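Spindle assembly abnormal protein 6 (Caenorhabditis elegans, PDB 4G79) is a central scaffolding component of centrioles, whose globular N-terminal domain links homodimers into the assembly that sets ninefold symmetry. Local coordinates at residues Ile15-Gln20 and Glu106-Leu111; Thr34-Lys39 and Phe55-Ser60; Lys115-Phe120 and Ser135-Ala140. All coordinates share one frame; numbering follows the deposited sequence.

Interaction 1 (Ile15-Gln20 and Glu106-Leu111); sequences IASLLQ and EINIIL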
loop_
_atom_site.group_PDB
_atom_site.type_symbol
_atom_site.label_atom_id
_atom_site.label_comp_id
_atom_site.label_asym_id
_atom_site.label_seq_id
_atom_site.Cartn_x
_atom_site.Cartn_y
_atom_site.Cartn_z
ATOM N N ILE A 15 -18.462 -4.193 -10.434
ATOM C CA ILE A 15 -19.129 -3.747 -9.216
ATOM C C ILE A 15 -18.148 -2.866 -8.483
ATOM O O ILE A 15 -17.015 -3.275 -8.274
ATOM C CB ILE A 15 -19.638 -4.926 -8.305
ATOM C CG1 ILE A 15 -20.510 -5.983 -9.042
ATOM C CG2 ILE A 15 -20.294 -4.429 -7.016
ATOM C CD1 ILE A 15 -21.553 -5.530 -9.972
ATOM N N ALA A 16 -18.567 -1.676 -8.076
ATOM C CA ALA A 16 -17.746 -0.743 -7.311
ATOM C C ALA A 16 -18.457 -0.233 -6.077
ATOM O O ALA A 16 -19.695 -0.214 -6.037
ATOM C CB ALA A 16 -17.372 0.440 -8.179
ATOM N N SER A 17 -17.693 0.249 -5.089
ATOM C CA SER A 17 -18.319 0.913 -3.950
ATOM C C SER A 17 -18.288 2.398 -4.261
ATOM O O SER A 17 -17.221 2.950 -4.527
ATOM C CB SER A 17 -17.608 0.604 -2.635
ATOM O OG SER A 17 -17.866 -0.727 -2.209
ATOM N N LEU A 18 -19.445 3.040 -4.287
ATOM C CA LEU A 18 -19.483 4.471 -4.566
ATOM C C LEU A 18 -19.720 5.220 -3.274
ATOM O O LEU A 18 -20.717 4.965 -2.572
ATOM C CB LEU A 18 -20.552 4.804 -5.624
ATOM C CG LEU A 18 -20.777 6.299 -5.983
ATOM C CD1 LEU A 18 -19.591 6.896 -6.690
ATOM C CD2 LEU A 18 -21.999 6.466 -6.884
ATOM N N LEU A 19 -18.795 6.124 -2.951
ATOM C CA LEU A 19 -18.890 6.967 -1.760
ATOM C C LEU A 19 -19.145 8.389 -2.209
ATOM O O LEU A 19 -18.439 8.890 -3.084
ATOM C CB LEU A 19 -17.621 6.896 -0.883
ATOM C CG LEU A 19 -16.933 5.523 -0.695
ATOM C CD1 LEU A 19 -15.592 5.679 -0.023
ATOM C CD2 LEU A 19 -17.796 4.568 0.104
ATOM N N GLN A 20 -20.190 9.022 -1.674
ATOM C CA GLN A 20 -20.490 10.394 -2.054
ATOM C C GLN A 20 -21.032 11.161 -0.832
ATOM O O GLN A 20 -21.699 10.551 0.009
ATOM C CB GLN A 20 -21.465 10.437 -3.258
ATOM C CG GLN A 20 -22.901 9.988 -2.947
ATOM C CD GLN A 20 -23.770 9.812 -4.169
ATOM O OE1 GLN A 20 -24.198 8.694 -4.500
ATOM N NE2 GLN A 20 -24.095 10.916 -4.833
ATOM N N GLU A 106 -11.299 -5.019 -5.546
ATOM C CA GLU A 106 -12.296 -4.101 -4.998
ATOM C C GLU A 106 -12.037 -2.704 -5.531
ATOM O O GLU A 106 -10.895 -2.235 -5.501
ATOM C CB GLU A 106 -12.284 -4.086 -3.456
ATOM C CG GLU A 106 -12.340 -5.450 -2.783
ATOM C CD GLU A 106 -10.964 -6.011 -2.478
ATOM O OE1 GLU A 106 -10.225 -5.371 -1.698
ATOM O OE2 GLU A 106 -10.600 -7.058 -3.059
ATOM N N ILE A 107 -13.095 -2.041 -6.019
ATOM C CA ILE A 107 -12.984 -0.674 -6.524
ATOM C C ILE A 107 -13.759 0.285 -5.643
ATOM O O ILE A 107 -14.947 0.053 -5.344
ATOM C CB ILE A 107 -13.463 -0.583 -8.009
ATOM C CG1 ILE A 107 -12.510 -1.351 -8.969
ATOM C CG2 ILE A 107 -13.587 0.896 -8.485
ATOM C CD1 ILE A 107 -13.140 -1.605 -10.319
ATOM N N ASN A 108 -13.132 1.403 -5.289
ATOM C CA ASN A 108 -13.852 2.504 -4.628
ATOM C C ASN A 108 -13.833 3.687 -5.536
ATOM O O ASN A 108 -12.781 4.004 -6.111
ATOM C CB ASN A 108 -13.259 2.952 -3.289
ATOM C CG ASN A 108 -13.423 2.032 -2.126
ATOM O OD1 ASN A 108 -14.198 1.079 -2.151
ATOM N ND2 ASN A 108 -12.662 2.307 -1.079
ATOM N N ILE A 109 -14.972 4.363 -5.646
ATOM C CA ILE A 109 -15.076 5.611 -6.410
ATOM C C ILE A 109 -15.578 6.651 -5.414
ATOM O O ILE A 109 -16.614 6.440 -4.772
ATOM C CB ILE A 109 -15.969 5.477 -7.676
ATOM C CG1 ILE A 109 -15.362 4.473 -8.690
ATOM C CG2 ILE A 109 -16.198 6.843 -8.332
ATOM C CD1 ILE A 109 -16.437 3.780 -9.547
ATOM N N ILE A 110 -14.783 7.692 -5.185
ATOM C CA ILE A 110 -15.150 8.730 -4.237
ATOM C C ILE A 110 -15.541 9.911 -5.092
ATOM O O ILE A 110 -14.697 10.485 -5.768
ATOM C CB ILE A 110 -14.021 9.028 -3.218
ATOM C CG1 ILE A 110 -13.629 7.755 -2.426
ATOM C CG2 ILE A 110 -14.394 10.167 -2.273
ATOM C CD1 ILE A 110 -12.294 7.375 -2.643
ATOM N N LEU A 111 -16.846 10.194 -5.122
ATOM C CA LEU A 111 -17.465 11.222 -5.931
ATOM C C LEU A 111 -17.436 12.571 -5.259
ATOM O O LEU A 111 -17.867 12.711 -4.114
ATOM C CB LEU A 111 -18.923 10.805 -6.214
ATOM C CG LEU A 111 -19.654 11.502 -7.344
ATOM C CD1 LEU A 111 -18.986 11.241 -8.657
ATOM C CD2 LEU A 111 -21.088 11.024 -7.416
HETATM O O HOH W 1 -15.719 -3.476 -5.902
HETATM O O HOH W 2 -15.789 -2.460 -3.466
#
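Leu-18 reaches with its CD1 methyl over the flank of Ile-109, meeting CG2 at 3.8 Å, the two side chains crossing at a slant. With chi1 at 177°, CG of Leu-18 stands opposite its own backbone N, and this swings CD1 toward strand 106-111, where it also nears CB of Leu-111. On the same face Ala-16 sets its CB against CD1 of Ile-109, 3.7 Å away; the single methyl of the alanine takes the tip of the isoleucine's long branch against it. Beta-branched and leucine residues suit this buried face, since they fill it without polar groups to satisfy.

The other face is mixed. Leu-19 and Ile-110 lie alongside each other, pointing the same way, with CD1 of the leucine 3.7 Å from CG1 of the isoleucine. Next to them CB of Ser-17 makes a van der Waals contact with OD1 of Asn-108, which hydrogen-bonds to a glycerol, probably from crystallisation; Ser-17 OG bonds to a water that also donates to Ile-107 O.

Between the two faces runs a parallel ladder of backbone bonds: Ser-17 and Leu-19 each donate and accept, Ser-17 N giving a nearly straight bond to Ile-107 O (2.8 Å, 175°). Ahead of the first direct bond, one water accepts from Ile-107 N and donates to Ile-15 O.

This one parallel pairing in an otherwise antiparallel sheet joins its first and last strands. Strand 29-44 hydrogen-bonds to the far edge of 15-20, strand 117-123 does the same for 106-111, and Phe-65 covers Leu-18, Ile-109 and Leu-111; helices 73-83 and 92-102 lie in the connection between the segments.

Interaction 2 (Thr34-Lys39 and Phe55-Ser60); sequences TKVKLK and FEISRS. With PG4 (tetraethylene glycol), chain F.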
loop_
_atom_site.group_PDB
_atom_site.type_symbol
_atom_site.label_atom_id
_atom_site.label_comp_id
_atom_site.label_asym_id
_atom_site.label_seq_id
_atom_site.Cartn_x
_atom_site.Cartn_y
_atom_site.Cartn_z
ATOM N N THR A 34 -22.404 -0.241 -6.710
ATOM C CA THR A 34 -22.991 0.132 -8.001
ATOM C C THR A 34 -22.231 -0.531 -9.142
ATOM O O THR A 34 -21.011 -0.717 -9.048
ATOM C CB THR A 34 -23.006 1.678 -8.192
ATOM O OG1 THR A 34 -23.602 1.981 -9.470
ATOM C CG2 THR A 34 -21.591 2.315 -8.153
ATOM N N LYS A 35 -22.954 -0.915 -10.192
ATOM C CA LYS A 35 -22.314 -1.392 -11.410
ATOM C C LYS A 35 -21.776 -0.157 -12.120
ATOM O O LYS A 35 -22.473 0.861 -12.221
ATOM C CB LYS A 35 -23.282 -2.170 -12.315
ATOM C CG LYS A 35 -23.740 -3.505 -11.746
ATOM C CD LYS A 35 -24.728 -4.207 -12.678
ATOM C CE LYS A 35 -25.455 -5.355 -12.006
ATOM N NZ LYS A 35 -26.539 -4.886 -11.097
ATOM N N VAL A 36 -20.542 -0.237 -12.591
ATOM C CA VAL A 36 -19.874 0.865 -13.305
ATOM C C VAL A 36 -19.223 0.298 -14.561
ATOM O O VAL A 36 -18.706 -0.816 -14.529
ATOM C CB VAL A 36 -18.830 1.593 -12.397
ATOM C CG1 VAL A 36 -17.955 2.571 -13.180
ATOM C CG2 VAL A 36 -19.496 2.314 -11.243
ATOM N N LYS A 37 -19.246 1.052 -15.667
ATOM C CA LYS A 37 -18.557 0.573 -16.865
ATOM C C LYS A 37 -17.184 1.220 -16.872
ATOM O O LYS A 37 -17.074 2.444 -16.824
ATOM C CB LYS A 37 -19.328 0.852 -18.168
ATOM C CG LYS A 37 -18.578 0.389 -19.439
ATOM C CD LYS A 37 -19.485 0.353 -20.677
ATOM C CE LYS A 37 -20.336 -0.902 -20.795
ATOM N NZ LYS A 37 -19.518 -2.140 -20.968
ATOM N N LEU A 38 -16.145 0.388 -16.913
ATOM C CA LEU A 38 -14.766 0.862 -16.966
ATOM C C LEU A 38 -14.196 0.530 -18.319
ATOM O O LEU A 38 -14.266 -0.618 -18.759
ATOM C CB LEU A 38 -13.907 0.223 -15.860
ATOM C CG LEU A 38 -12.356 0.476 -15.966
ATOM C CD1 LEU A 38 -12.027 1.977 -15.844
ATOM C CD2 LEU A 38 -11.595 -0.324 -14.928
ATOM N N LYS A 39 -13.638 1.535 -18.970
ATOM C CA LYS A 39 -12.956 1.377 -20.259
ATOM C C LYS A 39 -11.535 1.832 -20.117
ATOM O O LYS A 39 -11.285 2.915 -19.568
ATOM C CB LYS A 39 -13.633 2.185 -21.379
ATOM C CG LYS A 39 -15.095 1.851 -21.611
ATOM C CD LYS A 39 -15.653 2.745 -22.749
ATOM C CE LYS A 39 -17.089 2.456 -23.087
ATOM N NZ LYS A 39 -17.619 3.421 -24.096
ATOM N N PHE A 55 -8.492 6.297 -19.136
ATOM C CA PHE A 55 -9.384 5.570 -18.216
ATOM C C PHE A 55 -10.705 6.256 -18.241
ATOM O O PHE A 55 -10.735 7.485 -18.163
ATOM C CB PHE A 55 -8.820 5.535 -16.784
ATOM C CG PHE A 55 -7.621 4.644 -16.637
ATOM C CD1 PHE A 55 -6.354 5.094 -16.990
ATOM C CD2 PHE A 55 -7.752 3.355 -16.123
ATOM C CE1 PHE A 55 -5.240 4.259 -16.851
ATOM C CE2 PHE A 55 -6.634 2.530 -15.983
ATOM C CZ PHE A 55 -5.395 2.983 -16.367
ATOM N N GLU A 56 -11.796 5.505 -18.417
ATOM C CA GLU A 56 -13.126 6.124 -18.511
ATOM C C GLU A 56 -14.109 5.355 -17.699
ATOM O O GLU A 56 -14.159 4.119 -17.783
ATOM C CB GLU A 56 -13.640 6.201 -19.960
ATOM C CG GLU A 56 -12.843 7.082 -20.924
ATOM C CD GLU A 56 -13.271 6.921 -22.371
ATOM O OE1 GLU A 56 -12.723 6.024 -23.054
ATOM O OE2 GLU A 56 -14.178 7.665 -22.813
ATOM N N ILE A 57 -14.904 6.079 -16.892
ATOM C CA ILE A 57 -15.943 5.416 -16.099
ATOM C C ILE A 57 -17.305 6.060 -16.409
ATOM O O ILE A 57 -17.397 7.256 -16.705
ATOM C CB ILE A 57 -15.677 5.342 -14.583
ATOM C CG1 ILE A 57 -15.639 6.716 -13.903
ATOM C CG2 ILE A 57 -14.486 4.403 -14.190
ATOM C CD1 ILE A 57 -15.752 6.599 -12.385
ATOM N N SER A 58 -18.344 5.236 -16.392
ATOM C CA SER A 58 -19.731 5.660 -16.599
ATOM C C SER A 58 -20.644 4.704 -15.890
ATOM O O SER A 58 -20.220 3.614 -15.500
ATOM C CB SER A 58 -20.084 5.722 -18.086
ATOM O OG SER A 58 -19.909 4.460 -18.711
ATOM N N ARG A 59 -21.912 5.107 -15.696
ATOM C CA ARG A 59 -22.930 4.230 -15.108
ATOM C C ARG A 59 -24.294 4.727 -15.571
ATOM O O ARG A 59 -24.497 5.946 -15.737
ATOM C CB ARG A 59 -22.821 4.090 -13.584
ATOM C CG ARG A 59 -23.324 5.283 -12.800
ATOM C CD ARG A 59 -23.091 5.052 -11.327
ATOM N NE ARG A 59 -23.669 6.132 -10.538
ATOM C CZ ARG A 59 -24.385 5.945 -9.444
ATOM N NH1 ARG A 59 -24.612 4.714 -8.990
ATOM N NH2 ARG A 59 -24.869 6.986 -8.779
ATOM N N SER A 60 -25.232 3.782 -15.799
ATOM C CA SER A 60 -26.534 4.086 -16.373
ATOM C C SER A 60 -27.473 4.778 -15.402
ATOM O O SER A 60 -28.517 5.284 -15.846
ATOM C CB SER A 60 -27.189 2.828 -16.931
ATOM O OG SER A 60 -27.535 1.907 -15.912
HETATM O O1 PG4 F . -26.395 6.968 -18.307
HETATM C C1 PG4 F . -26.437 6.649 -19.690
HETATM C C2 PG4 F . -26.091 5.211 -19.947
HETATM O O2 PG4 F . -24.777 4.925 -19.479
HETATM C C3 PG4 F . -24.462 3.541 -19.548
HETATM C C4 PG4 F . -23.224 3.223 -18.771
HETATM O O3 PG4 F . -23.087 1.809 -18.667
HETATM C C5 PG4 F . -22.812 1.366 -17.344
HETATM C C6 PG4 F . -23.842 0.405 -16.851
HETATM O O4 PG4 F . -23.723 0.280 -15.440
HETATM C C7 PG4 F . -24.960 0.043 -14.783
HETATM C C8 PG4 F . -25.273 1.176 -13.850
HETATM O O5 PG4 F . -25.140 0.844 -12.460
HETATM O O HOH W 3 -17.222 4.034 -19.316
#
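Arg-59 and Thr-34 cross at about a right angle, the extended arginine bringing NH1 to the threonine hydroxyl, with OG1 at the edge of the guanidinium and only 9° out of its plane. The bond from Arg-59 NH1 to Thr-34 OG1 measures 3.0 Å. A chi1 of 180° turns OG1 to the side remote from the threonine's backbone N, the position from which the hydroxyl also donates to Lys-35 O, above that carbonyl's plane.

Further along, two side chains of the facing strand cross Ile-57 at a slant: CD1 of Leu-38 touches its CG2 at 3.8 Å, while CG1 of Val-36, in one of that residue's two conformers, approaches its CB. These branched aliphatics suit a buried face, where Ile-57 and Leu-38 also meet Phe-120 of strand 117-123.

Lys-37, Lys-39, Glu-56 and Ser-58 occupy the opposite, partly exposed face, which suits charged and hydroxyl groups. CB of Lys-37 lies 3.7 Å from OG of Ser-58, and a water links that hydroxyl to Lys-37 O. A tetraethylene glycol, probably from crystallisation, curls along this side past Lys-35 and Ser-58.

The strands form an antiparallel hairpin, its Lys-37 and Ser-58 pair held by Lys-37 N to Ser-58 O at 2.7 Å and a longer, more bent return bond.

The chemistry thus divides by face. Aliphatic contact seals the inner side; on the outer side Lys-37 and Glu-56 find salt-bridge mates elsewhere in the chain, Asp-11 and Lys-6. The guanidinium spends one N-H on the threonine hydroxyl, near its own plane, and adds a cation-pi contact with Phe-65 and a long, weak ion pair with Asp-61.

Interaction 3 (Lys115-Phe120 and Ser135-Ala140); sequences KNFCSF and SIKLHA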
loop_
_atom_site.group_PDB
_atom_site.type_symbol
_atom_site.label_atom_id
_atom_site.label_comp_id
_atom_site.label_asym_id
_atom_site.label_seq_id
_atom_site.Cartn_x
_atom_site.Cartn_y
_atom_site.Cartn_z
ATOM N N LYS A 115 -19.859 16.621 -8.563
ATOM C CA LYS A 115 -19.575 15.665 -9.651
ATOM C C LYS A 115 -18.609 16.260 -10.697
ATOM O O LYS A 115 -18.774 16.023 -11.901
ATOM C CB LYS A 115 -20.882 15.183 -10.341
ATOM C CG LYS A 115 -21.862 14.441 -9.435
ATOM C CD LYS A 115 -23.205 14.324 -10.133
ATOM C CE LYS A 115 -24.229 13.615 -9.292
ATOM N NZ LYS A 115 -25.456 13.323 -10.078
ATOM N N ASN A 116 -17.617 17.052 -10.239
ATOM C CA ASN A 116 -16.596 17.628 -11.125
ATOM C C ASN A 116 -15.506 16.597 -11.392
ATOM O O ASN A 116 -14.810 16.647 -12.412
ATOM C CB ASN A 116 -15.991 18.891 -10.513
ATOM C CG ASN A 116 -16.903 20.097 -10.520
ATOM O OD1 ASN A 116 -17.576 20.399 -11.513
ATOM N ND2 ASN A 116 -16.907 20.837 -9.417
ATOM N N PHE A 117 -15.368 15.649 -10.454
ATOM C CA PHE A 117 -14.370 14.590 -10.505
ATOM C C PHE A 117 -14.712 13.472 -9.528
ATOM O O PHE A 117 -15.615 13.593 -8.698
ATOM C CB PHE A 117 -12.977 15.172 -10.156
ATOM C CG PHE A 117 -12.907 15.854 -8.806
ATOM C CD1 PHE A 117 -12.645 15.121 -7.650
ATOM C CD2 PHE A 117 -13.080 17.227 -8.694
ATOM C CE1 PHE A 117 -12.598 15.753 -6.399
ATOM C CE2 PHE A 117 -13.025 17.857 -7.446
ATOM C CZ PHE A 117 -12.773 17.118 -6.310
ATOM N N CYS A 118 -13.934 12.401 -9.604
ATOM C CA CYS A 118 -13.993 11.291 -8.697
ATOM C C CYS A 118 -12.606 10.713 -8.586
ATOM O O CYS A 118 -11.778 10.906 -9.475
ATOM C CB CYS A 118 -15.002 10.248 -9.162
ATOM S SG CYS A 118 -14.482 9.321 -10.622
ATOM N N SER A 119 -12.357 10.002 -7.495
ATOM C CA SER A 119 -11.119 9.276 -7.307
ATOM C C SER A 119 -11.453 7.831 -7.543
ATOM O O SER A 119 -12.408 7.336 -6.962
ATOM C CB SER A 119 -10.559 9.515 -5.910
ATOM O OG SER A 119 -9.425 8.699 -5.668
ATOM N N PHE A 120 -10.775 7.191 -8.491
ATOM C CA PHE A 120 -10.962 5.788 -8.792
ATOM C C PHE A 120 -9.842 5.074 -8.021
ATOM O O PHE A 120 -8.664 5.367 -8.256
ATOM C CB PHE A 120 -10.881 5.554 -10.322
ATOM C CG PHE A 120 -10.886 4.103 -10.759
ATOM C CD1 PHE A 120 -9.705 3.378 -10.835
ATOM C CD2 PHE A 120 -12.078 3.463 -11.097
ATOM C CE1 PHE A 120 -9.713 2.038 -11.248
ATOM C CE2 PHE A 120 -12.080 2.140 -11.536
ATOM C CZ PHE A 120 -10.902 1.433 -11.590
ATOM N N SER A 135 -4.605 4.794 -7.162
ATOM C CA SER A 135 -5.775 5.640 -7.267
ATOM C C SER A 135 -5.456 6.689 -8.321
ATOM O O SER A 135 -4.298 7.072 -8.483
ATOM C CB SER A 135 -6.172 6.259 -5.925
ATOM O OG SER A 135 -5.232 7.208 -5.459
ATOM N N ILE A 136 -6.466 7.132 -9.043
ATOM C CA ILE A 136 -6.300 8.154 -10.067
ATOM C C ILE A 136 -7.507 9.067 -10.022
ATOM O O ILE A 136 -8.619 8.594 -9.828
ATOM C CB ILE A 136 -6.082 7.484 -11.467
ATOM C CG1 ILE A 136 -5.688 8.519 -12.552
ATOM C CG2 ILE A 136 -7.248 6.565 -11.897
ATOM C CD1 ILE A 136 -5.102 7.945 -13.857
ATOM N N LYS A 137 -7.280 10.371 -10.164
ATOM C CA LYS A 137 -8.350 11.354 -10.217
ATOM C C LYS A 137 -8.910 11.402 -11.649
ATOM O O LYS A 137 -8.168 11.656 -12.600
ATOM C CB LYS A 137 -7.816 12.728 -9.779
ATOM C CG LYS A 137 -8.883 13.811 -9.648
ATOM C CD LYS A 137 -8.294 15.090 -9.099
ATOM C CE LYS A 137 -9.322 16.188 -8.963
ATOM N NZ LYS A 137 -8.782 17.360 -8.221
ATOM N N LEU A 138 -10.222 11.128 -11.794
ATOM C CA LEU A 138 -10.890 11.171 -13.104
ATOM C C LEU A 138 -11.720 12.427 -13.150
ATOM O O LEU A 138 -12.421 12.733 -12.196
ATOM C CB LEU A 138 -11.733 9.907 -13.375
ATOM C CG LEU A 138 -11.015 8.549 -13.161
ATOM C CD1 LEU A 138 -11.945 7.395 -13.518
ATOM C CD2 LEU A 138 -9.771 8.415 -14.055
ATOM N N HIS A 139 -11.628 13.161 -14.236
ATOM C CA HIS A 139 -12.332 14.439 -14.376
ATOM C C HIS A 139 -13.638 14.286 -15.146
ATOM O O HIS A 139 -13.719 13.455 -16.055
ATOM C CB HIS A 139 -11.412 15.448 -15.095
ATOM C CG HIS A 139 -10.109 15.632 -14.388
ATOM N ND1 HIS A 139 -9.988 16.499 -13.315
ATOM C CD2 HIS A 139 -8.920 15.006 -14.581
ATOM C CE1 HIS A 139 -8.730 16.397 -12.911
ATOM N NE2 HIS A 139 -8.044 15.522 -13.652
ATOM N N ALA A 140 -14.644 15.122 -14.811
ATOM C CA ALA A 140 -15.945 15.100 -15.490
ATOM C C ALA A 140 -15.775 15.416 -16.978
ATOM O O ALA A 140 -15.005 16.311 -17.339
ATOM C CB ALA A 140 -16.900 16.087 -14.838
#
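Strands 117-120 and 135-140 run antiparallel at 160°, their axes 4.6 Å apart at closest approach, with Cys-118 and Leu-138, and likewise Phe-120 and Ile-136, forming hydrogen-bonded pairs, each joined by two backbone bonds. They are the arms of a beta hairpin in the N-terminal domain of SAS-6, an alpha-beta domain related to that of XRCC4. A further bond, from Ala-140 N to Asn-116 O at 2.8 Å, continues the pairing into the loop before Phe-117.

On the partly exposed face Lys-137 crosses Phe-117 at a slant. Its chain is stretched out, with CG pointing away from the backbone N (chi1 -174°), which carries CE and NZ over one face of the ring. CE lies 3.8 Å from the centroid of the Phe-117 ring as a CH-pi contact, and NZ of the same lysine stands 4.2 Å from it, only 4° off the ring normal, in a cation-pi contact. The pairing suits its place: the ring takes the terminal methylene, CE, against its face at the exposed side of the sheet. With an alanine here the ring is gone, and the lysine's ammonium, without its cation-pi partner, would probably be free to turn.

The other face is apolar and buried. CB of Phe-120 touches CD1 of Leu-138 at 3.8 Å, and CG2 of Ile-136 comes to 4.1 Å of the same Phe-120 CB, the phenylalanine and isoleucine crossing at a slant. Bulky aliphatic and aromatic groups are apt here because Ile-57 of strand 51-58 and Phe-67 of strand 66-71 close over this side, Ile-57 meeting Phe-120 and both meeting Cys-118 and Leu-138. The small, weakly polar thiol of Cys-118 fits among such neighbours, its SG resting 3.9 Å from CB of Leu-138.

All three contacts belong to one sheet, and each is partly buried, with an apolar inner face in the core and a more exposed outer one. Interactions 2 and 3 are antiparallel hairpins between strands close in sequence, whereas interaction 1 pairs the first and last strands of the sheet in parallel. Interaction 1 borders both others: Ala-16 O probably accepts from Thr-34 N, and Ile-110 O from Ser-119 N. Interactions 2 and 3 meet through core side chains, where Ile-57 CD1 lies 3.5 Å from Cys-118 SG. Outside, interaction 1 mixes small polar and aliphatic groups, interaction 2 carries salt-bridged charges, and interaction 3 lays a lysine over an aromatic ring.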